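Local coordinates for protein MB2760 (Mycobacterium tuberculosis, PDB 2BNG) that catalyses the hydrolysis of long or bulky lipophilic epoxides in vitro, although its physiological substrates, perhaps fatty acid or steroid derivatives, are not yet identified, at residues Val126-Met129 and Phe130-Leu133. Residues are numbered along the deposited sequence; the frame is centred on the assembly and turned at random.
Sequences VYDM and FKGL
Phe130 N donates to Val126 O at 2.7 Å and opens a run of i to i+4 backbone hydrogen bonds. These make Val126-Met129 and Phe130-Leu133 two successive turns of one alpha-helix. The Phe130 CB lies against the Val126 carbonyl oxygen, but its ring leads off the helix. Lys131 carries the main side-chain contact. Its N bonds Tyr127 O at 2.8 Å, and its chain then runs back along the helix toward the N-terminal end. CG stands beside the backbone N (chi1 -78°), and a bend at chi3 (-59°) lays the end of the chain across the Tyr127 ring. Lys131 CE sits over one face of the Tyr127 ring, 3.9 Å from its centroid and nearest CE2, in a CH-pi contact. CD passes near CZ and OH. Beyond the ring, Lys131 NZ donates to a water at 2.9 Å, and the same water donates to Asp128 OD1. Asp128 OD1 and Lys131 NZ are 4.6 Å apart and joined through that water, probably as opposite charges. The other carboxylate oxygen, OD2, accepts a hydrogen bond from Trp105 N. Gly132 follows, buried, with N bonded to Asp128 O at 2.9 Å. Leu133 N donates to Met129 O at 2.8 Å, the fourth such bond here, and the helix continues. The side chain of Met129, a selenomethionine, is about 8 Å from that of Asp93, the probable proton donor. Helix 126-139 follows strand 116-123, the last in sequence of the mixed sheet in this limonene-1,2-epoxide hydrolase family domain (NTF2 clan). At the subunit interface, Val126 and Tyr127 pack on Val126 of the second subunit. Asp128 and Met129 touch Phe104, and Leu133 touches Val102, both on strand 100-113.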
loop_
_atom_site.group_PDB
_atom_site.type_symbol
_atom_site.label_atom_id
_atom_site.label_comp_id
_atom_site.label_asym_id
_atom_site.label_seq_id
_atom_site.Cartn_x
_atom_site.Cartn_y
_atom_site.Cartn_z
ATOM N N VAL C 126 13.642 32.823 37.798
ATOM C CA VAL C 126 13.322 34.235 37.551
ATOM C C VAL C 126 14.254 34.802 36.499
ATOM O O VAL C 126 13.861 35.665 35.725
ATOM C CB VAL C 126 13.338 35.150 38.832
ATOM C CG1 VAL C 126 12.419 34.596 39.914
ATOM C CG2 VAL C 126 14.739 35.296 39.373
ATOM N N TYR C 127 15.485 34.314 36.465
ATOM C CA TYR C 127 16.425 34.796 35.468
ATOM C C TYR C 127 15.982 34.476 34.015
ATOM O O TYR C 127 15.906 35.365 33.150
ATOM C CB TYR C 127 17.801 34.246 35.788
ATOM C CG TYR C 127 18.865 34.505 34.761
ATOM C CD1 TYR C 127 19.284 35.800 34.455
ATOM C CD2 TYR C 127 19.480 33.439 34.116
ATOM C CE1 TYR C 127 20.285 36.026 33.511
ATOM C CE2 TYR C 127 20.492 33.644 33.183
ATOM C CZ TYR C 127 20.881 34.943 32.881
ATOM O OH TYR C 127 21.872 35.145 31.953
ATOM N N ASP C 128 15.671 33.202 33.780
ATOM C CA ASP C 128 15.134 32.737 32.522
ATOM C C ASP C 128 13.868 33.497 32.166
ATOM O O ASP C 128 13.675 33.844 31.015
ATOM C CB ASP C 128 14.849 31.235 32.605
ATOM C CG ASP C 128 14.284 30.684 31.325
ATOM O OD1 ASP C 128 15.004 30.676 30.321
ATOM O OD2 ASP C 128 13.129 30.248 31.306
HETATM N N MSE C 129 13.023 33.763 33.159
HETATM C CA MSE C 129 11.787 34.501 32.954
HETATM C C MSE C 129 12.071 35.951 32.578
HETATM O O MSE C 129 11.416 36.532 31.705
HETATM C CB MSE C 129 10.922 34.459 34.212
HETATM C CG MSE C 129 9.651 35.292 34.082
HETATM SE SE MSE C 129 8.288 34.165 33.593
HETATM C CE MSE C 129 8.550 32.939 35.252
ATOM N N PHE C 130 13.034 36.540 33.268
ATOM C CA PHE C 130 13.432 37.910 33.005
ATOM C C PHE C 130 13.974 38.022 31.573
ATOM O O PHE C 130 13.635 38.958 30.833
ATOM C CB PHE C 130 14.449 38.396 34.046
ATOM C CG PHE C 130 14.900 39.808 33.825
ATOM C CD1 PHE C 130 14.011 40.878 33.989
ATOM C CD2 PHE C 130 16.201 40.078 33.420
ATOM C CE1 PHE C 130 14.433 42.212 33.753
ATOM C CE2 PHE C 130 16.631 41.388 33.191
ATOM C CZ PHE C 130 15.751 42.460 33.354
ATOM N N LYS C 131 14.774 37.038 31.166
ATOM C CA LYS C 131 15.245 36.962 29.782
ATOM C C LYS C 131 14.111 36.796 28.783
ATOM O O LYS C 131 14.165 37.362 27.687
ATOM C CB LYS C 131 16.257 35.830 29.597
ATOM C CG LYS C 131 17.645 36.178 30.092
ATOM C CD LYS C 131 18.668 35.086 29.773
ATOM C CE LYS C 131 18.273 33.750 30.388
ATOM N NZ LYS C 131 19.126 32.662 29.852
ATOM N N GLY C 132 13.097 36.025 29.164
ATOM C CA GLY C 132 11.914 35.844 28.339
ATOM C C GLY C 132 11.132 37.135 28.199
ATOM O O GLY C 132 10.587 37.416 27.136
ATOM N N LEU C 133 11.091 37.921 29.276
ATOM C CA LEU C 133 10.405 39.210 29.284
ATOM C C LEU C 133 11.106 40.232 28.374
ATOM O O LEU C 133 10.452 40.952 27.621
ATOM C CB LEU C 133 10.261 39.755 30.718
ATOM C CG LEU C 133 9.470 41.069 30.881
ATOM C CD1 LEU C 133 8.019 40.934 30.364
ATOM C CD2 LEU C 133 9.500 41.551 32.329
HETATM O O HOH W 1 17.877 30.276 31.045
#